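Long-range contacts in MmeI (Methylophilus methylotrophus, PDB 5HR4), which is a Type IIL restriction-modification enzyme that binds DNA and probably methylates adenine bases in it, using S-adenosyl-L-methionine as methyl donor: residues E332-F337 / R378-E383; I372-L377 / Q403-Q408; K645-G650 / E716-S721. All coordinates share one frame; numbering follows the deposited sequence.

Interaction 1 of 3, residues E332-F337 / R378-E383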
loop_
_atom_site.group_PDB
_atom_site.type_symbol
_atom_site.label_atom_id
_atom_site.label_comp_id
_atom_site.label_asym_id
_atom_site.label_seq_id
_atom_site.Cartn_x
_atom_site.Cartn_y
_atom_site.Cartn_z
ATOM N N GLU A 332 -3.788 22.162 12.289
ATOM C CA GLU A 332 -3.130 23.294 12.938
ATOM C C GLU A 332 -3.517 24.600 12.269
ATOM O O GLU A 332 -3.636 25.628 12.944
ATOM C CB GLU A 332 -1.609 23.139 12.963
ATOM N N LEU A 333 -3.783 24.567 10.962
ATOM C CA LEU A 333 -4.230 25.773 10.271
ATOM C C LEU A 333 -5.617 26.221 10.726
ATOM O O LEU A 333 -5.937 27.411 10.642
ATOM C CB LEU A 333 -4.218 25.547 8.760
ATOM C CG LEU A 333 -2.839 25.434 8.111
ATOM C CD1 LEU A 333 -3.006 25.236 6.623
ATOM C CD2 LEU A 333 -2.006 26.675 8.391
ATOM N N TRP A 334 -6.454 25.304 11.203
ATOM C CA TRP A 334 -7.759 25.731 11.699
ATOM C C TRP A 334 -7.679 26.238 13.136
ATOM O O TRP A 334 -8.357 27.212 13.496
ATOM C CB TRP A 334 -8.767 24.596 11.567
ATOM C CG TRP A 334 -9.333 24.551 10.199
ATOM C CD1 TRP A 334 -8.942 23.737 9.164
ATOM C CD2 TRP A 334 -10.372 25.380 9.687
ATOM N NE1 TRP A 334 -9.695 24.001 8.051
ATOM C CE2 TRP A 334 -10.580 25.007 8.344
ATOM C CE3 TRP A 334 -11.167 26.384 10.240
ATOM C CZ2 TRP A 334 -11.543 25.611 7.542
ATOM C CZ3 TRP A 334 -12.126 26.976 9.447
ATOM C CH2 TRP A 334 -12.302 26.592 8.109
ATOM N N VAL A 335 -6.849 25.616 13.970
ATOM C CA VAL A 335 -6.621 26.188 15.290
ATOM C C VAL A 335 -6.072 27.596 15.144
ATOM O O VAL A 335 -6.607 28.548 15.721
ATOM C CB VAL A 335 -5.697 25.280 16.127
ATOM C CG1 VAL A 335 -5.220 25.971 17.395
ATOM C CG2 VAL A 335 -6.417 23.992 16.479
ATOM N N GLU A 336 -5.033 27.766 14.326
ATOM C CA GLU A 336 -4.458 29.098 14.162
ATOM C C GLU A 336 -5.497 30.077 13.636
ATOM O O GLU A 336 -5.585 31.213 14.118
ATOM C CB GLU A 336 -3.240 29.046 13.241
ATOM C CG GLU A 336 -2.492 30.383 13.074
ATOM C CD GLU A 336 -1.308 30.277 12.100
ATOM O OE1 GLU A 336 -0.997 29.134 11.682
ATOM O OE2 GLU A 336 -0.692 31.315 11.744
ATOM N N PHE A 337 -6.327 29.639 12.683
ATOM C CA PHE A 337 -7.386 30.504 12.172
ATOM C C PHE A 337 -8.304 30.967 13.292
ATOM O O PHE A 337 -8.542 32.165 13.462
ATOM C CB PHE A 337 -8.198 29.791 11.095
ATOM C CG PHE A 337 -9.376 30.592 10.613
ATOM C CD1 PHE A 337 -9.187 31.832 10.001
ATOM C CD2 PHE A 337 -10.675 30.119 10.783
ATOM C CE1 PHE A 337 -10.289 32.592 9.567
ATOM C CE2 PHE A 337 -11.776 30.855 10.346
ATOM C CZ PHE A 337 -11.585 32.103 9.743
ATOM N N ARG A 378 -8.813 26.211 -0.103
ATOM C CA ARG A 378 -9.816 27.148 -0.592
ATOM C C ARG A 378 -10.943 27.318 0.430
ATOM O O ARG A 378 -11.330 28.447 0.753
ATOM C CB ARG A 378 -10.341 26.709 -1.957
ATOM C CG ARG A 378 -9.368 27.039 -3.108
ATOM C CD ARG A 378 -9.189 28.555 -3.282
ATOM N NE ARG A 378 -10.445 29.175 -3.687
ATOM C CZ ARG A 378 -10.860 29.282 -4.946
ATOM N NH1 ARG A 378 -10.113 28.831 -5.948
ATOM N NH2 ARG A 378 -12.026 29.848 -5.213
ATOM N N LEU A 379 -11.440 26.214 0.997
ATOM C CA LEU A 379 -12.510 26.322 1.988
ATOM C C LEU A 379 -12.070 27.165 3.175
ATOM O O LEU A 379 -12.798 28.072 3.612
ATOM C CB LEU A 379 -12.965 24.938 2.446
ATOM C CG LEU A 379 -13.835 24.153 1.463
ATOM C CD1 LEU A 379 -14.293 22.851 2.070
ATOM C CD2 LEU A 379 -15.015 24.986 1.055
ATOM N N LEU A 380 -10.874 26.893 3.706
ATOM C CA LEU A 380 -10.340 27.732 4.775
ATOM C C LEU A 380 -10.297 29.194 4.346
ATOM O O LEU A 380 -10.838 30.070 5.032
ATOM C CB LEU A 380 -8.954 27.247 5.161
ATOM C CG LEU A 380 -8.232 28.103 6.177
ATOM C CD1 LEU A 380 -9.089 28.247 7.424
ATOM C CD2 LEU A 380 -6.950 27.391 6.505
ATOM N N GLU A 381 -9.702 29.460 3.176
ATOM C CA GLU A 381 -9.591 30.811 2.632
ATOM C C GLU A 381 -10.932 31.516 2.447
ATOM O O GLU A 381 -10.947 32.744 2.330
ATOM C CB GLU A 381 -8.870 30.777 1.280
ATOM C CG GLU A 381 -8.355 32.129 0.862
ATOM C CD GLU A 381 -8.222 32.290 -0.642
ATOM O OE1 GLU A 381 -9.058 31.713 -1.384
ATOM O OE2 GLU A 381 -7.282 33.010 -1.074
ATOM N N ILE A 382 -12.052 30.792 2.359
ATOM C CA ILE A 382 -13.355 31.470 2.338
ATOM C C ILE A 382 -13.638 32.116 3.695
ATOM O O ILE A 382 -14.023 33.286 3.779
ATOM C CB ILE A 382 -14.485 30.492 1.955
ATOM C CG1 ILE A 382 -14.647 30.363 0.446
ATOM C CG2 ILE A 382 -15.825 30.935 2.561
ATOM C CD1 ILE A 382 -15.620 29.240 0.056
ATOM N N GLU A 383 -13.469 31.351 4.772
ATOM C CA GLU A 383 -13.689 31.892 6.104
ATOM C C GLU A 383 -12.715 33.020 6.407
ATOM O O GLU A 383 -13.059 33.951 7.146
ATOM C CB GLU A 383 -13.582 30.772 7.149
ATOM C CG GLU A 383 -14.599 29.634 6.958
ATOM C CD GLU A 383 -16.020 30.146 6.658
ATOM O OE1 GLU A 383 -16.495 31.088 7.333
ATOM O OE2 GLU A 383 -16.675 29.614 5.740
#
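L380 pushes its branched end between W334 and F337. Its CD1 methyl lies over one face of the indole, 3.5 Å from the centroid of the six-membered ring of W334 and 8° off the ring normal. This is a CH-pi contact. The same methyl also sits over a face of the F337 ring, with L380 CD1 4.0 Å from F337 CG. One methyl is therefore shared by two aromatic faces. L380 reaches this place because its CG is anti to the backbone N (chi1 175°), which carries the branch toward the other helix. Its second methyl turns to the aliphatic neighbour: L380 CD2 is 4.0 Å from L333 CB.

E383, less than one turn on, adds its aliphatic part. E383 CG comes to the edge of the indole, near its plane, 4.0 Å from W334 CH2. E383 CB is 3.5 Å from F337 CZ. The E383 carboxylate, its plane 27° from that of the indole, leads away from 332-337 to a salt bridge with R386.

Helices 318-340 and 368-388 run almost exactly parallel here. Their local axes are 11.5 Å apart, a spacing bridged by W334, F337, L380 and the CB and CG of E383. L354 of helix 344-355 touches both L333 and L380, and L347 touches F337. This is plain helix packing in the methyltransferase region, away from the annotated sites. With no polar bond across it, the contact is held by CH-pi and apolar packing round the buried L380. The charge of E383 is probably balanced by R386 on its own helix.

Interaction 2 of 3, residues I372-L377 / Q403-Q408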
loop_
_atom_site.group_PDB
_atom_site.type_symbol
_atom_site.label_atom_id
_atom_site.label_comp_id
_atom_site.label_asym_id
_atom_site.label_seq_id
_atom_site.Cartn_x
_atom_site.Cartn_y
_atom_site.Cartn_z
ATOM N N ILE A 372 -7.410 17.402 -3.000
ATOM C CA ILE A 372 -8.002 17.537 -1.668
ATOM C C ILE A 372 -7.342 18.668 -0.889
ATOM O O ILE A 372 -8.030 19.452 -0.222
ATOM C CB ILE A 372 -7.917 16.215 -0.883
ATOM C CG1 ILE A 372 -8.672 15.130 -1.620
ATOM C CG2 ILE A 372 -8.556 16.386 0.502
ATOM C CD1 ILE A 372 -10.130 15.497 -1.746
ATOM N N THR A 373 -6.006 18.763 -0.932
ATOM C CA THR A 373 -5.333 19.802 -0.157
ATOM C C THR A 373 -5.750 21.181 -0.634
ATOM O O THR A 373 -6.119 22.051 0.165
ATOM C CB THR A 373 -3.814 19.673 -0.241
ATOM O OG1 THR A 373 -3.384 18.443 0.360
ATOM C CG2 THR A 373 -3.166 20.854 0.475
ATOM N N TYR A 374 -5.717 21.393 -1.945
ATOM C CA TYR A 374 -6.090 22.693 -2.485
ATOM C C TYR A 374 -7.541 23.023 -2.168
ATOM O O TYR A 374 -7.881 24.195 -1.985
ATOM C CB TYR A 374 -5.816 22.718 -4.001
ATOM C CG TYR A 374 -6.276 23.960 -4.716
ATOM C CD1 TYR A 374 -5.688 25.194 -4.459
ATOM C CD2 TYR A 374 -7.292 23.904 -5.664
ATOM C CE1 TYR A 374 -6.117 26.347 -5.100
ATOM C CE2 TYR A 374 -7.718 25.044 -6.321
ATOM C CZ TYR A 374 -7.127 26.262 -6.026
ATOM O OH TYR A 374 -7.545 27.402 -6.669
ATOM N N ARG A 375 -8.411 22.016 -2.076
ATOM C CA ARG A 375 -9.813 22.308 -1.792
ATOM C C ARG A 375 -9.994 22.725 -0.334
ATOM O O ARG A 375 -10.714 23.682 -0.035
ATOM C CB ARG A 375 -10.687 21.101 -2.133
ATOM C CG ARG A 375 -11.964 21.054 -1.332
ATOM C CD ARG A 375 -13.027 20.194 -1.977
ATOM N NE ARG A 375 -12.848 18.766 -1.728
ATOM C CZ ARG A 375 -12.891 18.204 -0.525
ATOM N NH1 ARG A 375 -13.081 18.967 0.541
ATOM N NH2 ARG A 375 -12.738 16.889 -0.383
ATOM N N GLU A 376 -9.336 22.022 0.584
ATOM C CA GLU A 376 -9.362 22.428 1.982
ATOM C C GLU A 376 -8.803 23.835 2.160
ATOM O O GLU A 376 -9.342 24.645 2.931
ATOM C CB GLU A 376 -8.585 21.414 2.814
ATOM C CG GLU A 376 -9.250 20.055 2.777
ATOM C CD GLU A 376 -10.695 20.150 3.219
ATOM O OE1 GLU A 376 -10.929 20.666 4.333
ATOM O OE2 GLU A 376 -11.598 19.755 2.452
ATOM N N LEU A 377 -7.727 24.150 1.454
ATOM C CA LEU A 377 -7.186 25.493 1.555
ATOM C C LEU A 377 -8.172 26.510 1.023
ATOM O O LEU A 377 -8.397 27.554 1.646
ATOM C CB LEU A 377 -5.857 25.578 0.821
ATOM C CG LEU A 377 -4.706 25.579 1.811
ATOM C CD1 LEU A 377 -4.713 24.302 2.617
ATOM C CD2 LEU A 377 -3.427 25.728 1.042
ATOM N N GLN A 403 -6.261 34.834 -3.100
ATOM C CA GLN A 403 -4.827 34.656 -3.317
ATOM C C GLN A 403 -4.443 33.228 -3.708
ATOM O O GLN A 403 -3.756 33.018 -4.721
ATOM C CB GLN A 403 -4.054 35.073 -2.070
ATOM C CG GLN A 403 -3.830 36.563 -1.973
ATOM C CD GLN A 403 -2.632 36.884 -1.112
ATOM O OE1 GLN A 403 -1.489 36.648 -1.508
ATOM N NE2 GLN A 403 -2.882 37.409 0.080
ATOM N N ILE A 404 -4.899 32.255 -2.911
ATOM C CA ILE A 404 -4.509 30.860 -3.069
ATOM C C ILE A 404 -4.779 30.364 -4.490
ATOM O O ILE A 404 -5.769 30.746 -5.132
ATOM C CB ILE A 404 -5.240 30.046 -1.988
ATOM C CG1 ILE A 404 -4.715 30.500 -0.629
ATOM C CG2 ILE A 404 -5.011 28.554 -2.127
ATOM C CD1 ILE A 404 -5.578 30.099 0.516
ATOM N N ASN A 405 -3.870 29.536 -5.011
ATOM C CA ASN A 405 -3.948 29.149 -6.415
ATOM C C ASN A 405 -3.086 27.916 -6.662
ATOM O O ASN A 405 -2.226 27.547 -5.856
ATOM C CB ASN A 405 -3.522 30.302 -7.338
ATOM C CG ASN A 405 -4.355 30.374 -8.612
ATOM O OD1 ASN A 405 -4.894 29.363 -9.092
ATOM N ND2 ASN A 405 -4.467 31.569 -9.163
ATOM N N VAL A 406 -3.323 27.297 -7.822
ATOM C CA VAL A 406 -2.680 26.038 -8.185
ATOM C C VAL A 406 -1.166 26.157 -8.296
ATOM O O VAL A 406 -0.465 25.157 -8.146
ATOM C CB VAL A 406 -3.296 25.513 -9.496
ATOM C CG1 VAL A 406 -4.774 25.266 -9.292
ATOM C CG2 VAL A 406 -3.104 26.541 -10.609
ATOM N N ASP A 407 -0.634 27.341 -8.520
ATOM C CA ASP A 407 0.839 27.402 -8.574
ATOM C C ASP A 407 1.488 27.056 -7.262
ATOM O O ASP A 407 2.693 27.192 -7.129
ATOM C CB ASP A 407 1.332 28.779 -9.050
ATOM C CG ASP A 407 0.729 29.946 -8.264
ATOM O OD1 ASP A 407 0.325 29.776 -7.097
ATOM O OD2 ASP A 407 0.685 31.066 -8.827
ATOM N N GLN A 408 0.771 26.608 -6.245
ATOM C CA GLN A 408 1.375 26.192 -4.992
ATOM C C GLN A 408 1.552 24.680 -4.907
ATOM O O GLN A 408 2.036 24.180 -3.887
ATOM C CB GLN A 408 0.531 26.699 -3.814
ATOM C CG GLN A 408 0.204 28.174 -3.923
ATOM C CD GLN A 408 -0.804 28.672 -2.883
ATOM O OE1 GLN A 408 -1.737 29.406 -3.219
ATOM N NE2 GLN A 408 -0.624 28.273 -1.628
#
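The Y374 ring has V406 CG1 over one face, 4.1 Å from Y374 CZ and offset toward the rim. I404 CG2 and the carbonyl carbon of N405 approach the ring obliquely. I404 CG2 is 3.9 Å from Y374 CE1, and N405 C is 3.8 Å from the same carbon. The F409 ring also meets Y374, with the two planes at about 80°. With chi1 at 175° the Y374 ring points opposite its backbone N, over the chain of 404-406.

Nearly one turn later in the helix, L377 meets I404, its one partner in 403-408. L377 CB is 4.3 Å from I404 CG2, and the CD1 methyl of I404 lies near the carbonyl oxygen of L377. I404 thus bridges two successive turns of helix 368-388.

The facing loop is shaped by its own bonds. N405 N donates to Q408 OE1 at 2.8 Å, with the donor tilted 31° from the amide carbonyl plane. V406 N donates to N405 OD1 at 2.9 Å. R355 also donates to Q408 OE1, so two groups grip that oxygen.

The phenol OH of Y374 is hydrogen-bonded to D430 and to R378. A leucine in place of Y374 would probably leave D430 and R378 without the hydroxyl they share and open a gap beside V406 and I404.

The contact therefore packs a helix of the methyltransferase domain against the loop leading into strand 409-413. The buried ring packs on V406, I404 and the N405 peptide, and R447 also touches it. Its one polar atom is satisfied by D430 and R378.

Interaction 3 of 3, residues K645-G650 / E716-S721. With nucleotides of chain C; nucleotides of chain B.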
loop_
_atom_site.group_PDB
_atom_site.type_symbol
_atom_site.label_atom_id
_atom_site.label_comp_id
_atom_site.label_asym_id
_atom_site.label_seq_id
_atom_site.Cartn_x
_atom_site.Cartn_y
_atom_site.Cartn_z
ATOM N N LYS A 645 10.847 -27.526 0.627
ATOM C CA LYS A 645 10.224 -26.733 -0.427
ATOM C C LYS A 645 10.226 -27.523 -1.725
ATOM O O LYS A 645 11.304 -27.888 -2.221
ATOM C CB LYS A 645 10.974 -25.413 -0.598
ATOM C CG LYS A 645 10.586 -24.586 -1.786
ATOM C CD LYS A 645 11.277 -23.214 -1.729
ATOM C CE LYS A 645 11.204 -22.517 -3.099
ATOM N NZ LYS A 645 11.839 -21.169 -3.185
ATOM N N PRO A 646 9.066 -27.821 -2.302
ATOM C CA PRO A 646 9.019 -28.798 -3.406
ATOM C C PRO A 646 9.348 -28.239 -4.787
ATOM O O PRO A 646 9.986 -28.926 -5.598
ATOM C CB PRO A 646 7.567 -29.289 -3.356
ATOM C CG PRO A 646 6.810 -28.102 -2.782
ATOM C CD PRO A 646 7.734 -27.563 -1.726
ATOM N N THR A 647 8.899 -27.015 -5.058
ATOM C CA THR A 647 8.912 -26.414 -6.394
ATOM C C THR A 647 8.534 -27.427 -7.467
ATOM O O THR A 647 9.338 -27.783 -8.324
ATOM C CB THR A 647 10.266 -25.798 -6.721
ATOM O OG1 THR A 647 10.742 -25.037 -5.602
ATOM C CG2 THR A 647 10.126 -24.868 -7.914
ATOM N N ASP A 648 7.287 -27.903 -7.417
ATOM C CA ASP A 648 6.909 -29.029 -8.264
ATOM C C ASP A 648 5.650 -28.789 -9.085
ATOM O O ASP A 648 5.168 -29.718 -9.735
ATOM C CB ASP A 648 6.727 -30.297 -7.423
ATOM C CG ASP A 648 5.441 -30.279 -6.593
ATOM O OD1 ASP A 648 4.886 -29.174 -6.358
ATOM O OD2 ASP A 648 4.999 -31.380 -6.177
ATOM N N ASP A 649 5.102 -27.586 -9.071
ATOM C CA ASP A 649 3.796 -27.327 -9.674
ATOM C C ASP A 649 2.751 -28.366 -9.250
ATOM O O ASP A 649 1.809 -28.657 -10.001
ATOM C CB ASP A 649 3.900 -27.256 -11.197
ATOM C CG ASP A 649 2.716 -26.556 -11.814
ATOM O OD1 ASP A 649 2.505 -25.364 -11.502
ATOM O OD2 ASP A 649 1.998 -27.193 -12.606
ATOM N N GLY A 650 2.919 -28.946 -8.048
ATOM C CA GLY A 650 1.980 -29.909 -7.496
ATOM C C GLY A 650 2.166 -31.347 -7.937
ATOM O O GLY A 650 1.487 -32.237 -7.400
ATOM N N GLU A 716 10.006 -30.440 -16.563
ATOM C CA GLU A 716 9.598 -29.474 -17.576
ATOM C C GLU A 716 9.185 -28.168 -16.940
ATOM O O GLU A 716 9.531 -27.088 -17.439
ATOM C CB GLU A 716 8.469 -30.035 -18.426
ATOM C CG GLU A 716 9.009 -30.961 -19.496
ATOM C CD GLU A 716 8.059 -32.072 -19.876
ATOM O OE1 GLU A 716 6.958 -32.149 -19.279
ATOM O OE2 GLU A 716 8.422 -32.868 -20.777
ATOM N N PHE A 717 8.440 -28.241 -15.834
ATOM C CA PHE A 717 8.051 -27.024 -15.136
ATOM C C PHE A 717 9.283 -26.311 -14.613
ATOM O O PHE A 717 9.420 -25.086 -14.769
ATOM C CB PHE A 717 7.072 -27.344 -13.997
ATOM C CG PHE A 717 6.882 -26.213 -13.011
ATOM C CD1 PHE A 717 5.902 -25.243 -13.217
ATOM C CD2 PHE A 717 7.690 -26.113 -11.879
ATOM C CE1 PHE A 717 5.726 -24.171 -12.298
ATOM C CE2 PHE A 717 7.524 -25.060 -10.962
ATOM C CZ PHE A 717 6.539 -24.087 -11.177
ATOM N N ARG A 718 10.212 -27.067 -14.012
ATOM C CA ARG A 718 11.373 -26.412 -13.418
ATOM C C ARG A 718 12.228 -25.708 -14.466
ATOM O O ARG A 718 12.808 -24.658 -14.172
ATOM C CB ARG A 718 12.189 -27.413 -12.609
ATOM C CG ARG A 718 12.157 -27.127 -11.107
ATOM C CD ARG A 718 11.752 -28.323 -10.269
ATOM N NE ARG A 718 12.898 -28.943 -9.620
ATOM C CZ ARG A 718 12.812 -29.790 -8.594
ATOM N NH1 ARG A 718 11.626 -30.117 -8.086
ATOM N NH2 ARG A 718 13.917 -30.307 -8.064
ATOM N N LEU A 719 12.298 -26.233 -15.703
ATOM C CA LEU A 719 13.117 -25.563 -16.721
ATOM C C LEU A 719 12.489 -24.257 -17.175
ATOM O O LEU A 719 13.201 -23.280 -17.427
ATOM C CB LEU A 719 13.357 -26.459 -17.933
ATOM C CG LEU A 719 14.272 -27.671 -17.799
ATOM C CD1 LEU A 719 13.988 -28.549 -18.992
ATOM C CD2 LEU A 719 15.742 -27.271 -17.717
ATOM N N LYS A 720 11.158 -24.206 -17.267
ATOM C CA LYS A 720 10.489 -22.948 -17.595
ATOM C C LYS A 720 10.710 -21.854 -16.547
ATOM O O LYS A 720 10.286 -20.714 -16.778
ATOM C CB LYS A 720 8.976 -23.164 -17.766
ATOM C CG LYS A 720 8.549 -24.217 -18.784
ATOM C CD LYS A 720 7.076 -24.012 -19.185
ATOM C CE LYS A 720 6.284 -25.334 -19.231
ATOM N NZ LYS A 720 5.587 -25.672 -17.928
ATOM N N SER A 721 11.335 -22.156 -15.406
ATOM C CA SER A 721 11.417 -21.169 -14.331
ATOM C C SER A 721 12.220 -19.958 -14.785
ATOM O O SER A 721 12.884 -19.982 -15.818
ATOM C CB SER A 721 12.069 -21.760 -13.085
ATOM O OG SER A 721 12.084 -20.801 -12.040
ATOM P P DG C 9 5.216 -24.492 -6.431
ATOM O OP1 DG C 9 4.676 -24.941 -7.725
ATOM O OP2 DG C 9 5.807 -25.374 -5.400
ATOM O "O5'" DG C 9 6.255 -23.314 -6.688
ATOM C "C5'" DG C 9 5.984 -22.373 -7.674
ATOM C "C4'" DG C 9 6.864 -21.166 -7.493
ATOM O "O4'" DG C 9 6.719 -20.633 -6.146
ATOM C "C3'" DG C 9 8.355 -21.425 -7.653
ATOM O "O3'" DG C 9 8.929 -20.258 -8.156
ATOM C "C2'" DG C 9 8.792 -21.641 -6.218
ATOM C "C1'" DG C 9 8.004 -20.522 -5.588
ATOM N N9 DG C 9 7.915 -20.597 -4.152
ATOM C C8 DG C 9 7.891 -21.726 -3.358
ATOM N N7 DG C 9 7.836 -21.458 -2.096
ATOM C C5 DG C 9 7.809 -20.056 -2.055
ATOM C C6 DG C 9 7.735 -19.159 -0.960
ATOM O O6 DG C 9 7.684 -19.422 0.245
ATOM N N1 DG C 9 7.744 -17.834 -1.385
ATOM C C2 DG C 9 7.793 -17.430 -2.697
ATOM N N2 DG C 9 7.779 -16.118 -2.931
ATOM N N3 DG C 9 7.856 -18.249 -3.705
ATOM C C4 DG C 9 7.858 -19.536 -3.316
ATOM P P DG C 10 10.240 -20.303 -9.072
ATOM O OP1 DG C 10 9.901 -21.021 -10.326
ATOM O OP2 DG C 10 11.386 -20.838 -8.304
ATOM O "O5'" DG C 10 10.491 -18.737 -9.297
ATOM C "C5'" DG C 10 9.377 -17.821 -9.296
ATOM C "C4'" DG C 10 9.778 -16.425 -8.807
ATOM O "O4'" DG C 10 9.735 -16.381 -7.361
ATOM C "C3'" DG C 10 11.182 -15.955 -9.183
ATOM O "O3'" DG C 10 11.179 -14.562 -9.258
ATOM C "C2'" DG C 10 12.008 -16.425 -7.994
ATOM C "C1'" DG C 10 11.043 -16.153 -6.850
ATOM N N9 DG C 10 11.242 -17.010 -5.689
ATOM C C8 DG C 10 11.442 -18.362 -5.684
ATOM N N7 DG C 10 11.574 -18.867 -4.485
ATOM C C5 DG C 10 11.455 -17.770 -3.641
ATOM C C6 DG C 10 11.503 -17.698 -2.224
ATOM O O6 DG C 10 11.685 -18.635 -1.413
ATOM N N1 DG C 10 11.326 -16.372 -1.766
ATOM C C2 DG C 10 11.127 -15.279 -2.588
ATOM N N2 DG C 10 10.992 -14.103 -1.993
ATOM N N3 DG C 10 11.075 -15.343 -3.910
ATOM C C4 DG C 10 11.251 -16.617 -4.368
ATOM P P DT B 3 16.894 -20.881 7.075
ATOM O OP1 DT B 3 16.915 -19.595 7.816
ATOM O OP2 DT B 3 17.276 -22.077 7.850
ATOM O "O5'" DT B 3 15.469 -21.103 6.345
ATOM C "C5'" DT B 3 14.525 -20.018 6.146
ATOM C "C4'" DT B 3 15.098 -18.891 5.307
ATOM O "O4'" DT B 3 15.499 -19.384 3.989
ATOM C "C3'" DT B 3 14.117 -17.742 5.032
ATOM O "O3'" DT B 3 14.812 -16.503 5.026
ATOM C "C2'" DT B 3 13.626 -18.081 3.624
ATOM C "C1'" DT B 3 14.929 -18.538 3.008
ATOM N N1 DT B 3 14.773 -19.294 1.754
ATOM C C2 DT B 3 14.732 -18.617 0.556
ATOM O O2 DT B 3 14.794 -17.409 0.473
ATOM N N3 DT B 3 14.606 -19.412 -0.550
ATOM C C4 DT B 3 14.540 -20.798 -0.584
ATOM O O4 DT B 3 14.428 -21.426 -1.634
ATOM C C5 DT B 3 14.600 -21.447 0.703
ATOM C C7 DT B 3 14.520 -22.938 0.799
ATOM C C6 DT B 3 14.715 -20.671 1.797
#
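F717 takes D649 over one face of its ring. D649 CB lies 3.6 Å from the ring centroid, 17° off the normal, as a CH-pi contact. F717 CG lies opposite the backbone N (chi1 166°), which turns the ring to the 645-650 loop. T647 CG2 comes to the ring edge, 4.0 Å from F717 CE2. The sugar of DG9 of chain C also meets the edge, at its C5'. Protein and DNA therefore share the F717 ring.

The inner side is closed by R718. R718 NH1 donates to T647 O at 3.3 Å, from above the carbonyl plane and somewhat bent (142°). The other terminal nitrogen, NH2, is held by the backbone oxygens of K735 and S729. The buried D648 accepts from G650 N through OD1, an Asx turn that bends the loop.

The outer side is looser. D649 and K720 are exposed, and D649 OD2 stays 6.6 Å from K720 NZ, without a salt bridge.

Both segments hold the DNA backbone. D649 N makes a weak bond to OP1 of DG9 of chain C, and S721 OG donates to OP1 of DG10 of chain C at 2.8 Å. K645 extends along the base edges. K645 NZ donates to N7 and O6 of DG10 of chain C and to O4 of DT3 of chain B. Such lysine contacts to guanine are typical of major-groove base reading, here within the target recognition domain.

How the interactions relate
From the N-terminal side, helix 318-340 supplies the first segment of interaction 1. The chain then passes helix 344-355 and strand 359-361 before helix 368-388. Interaction 2 starts on that helix at 372-377, and interaction 1 closes one residue later, at 378-383. Interaction 2 closes at 403-408, so the two loops cross. They also touch: E381 OE2 probably accepts hydrogen bonds from Q403 N and I404 N. Together they tie two helices and a strand-entry loop in the methyltransferase region. Interaction 3 follows in series, closing a 65-residue span of the target recognition domain. Its centre is about 60 Å from that of interaction 1, on the opposite side of the chain's centre.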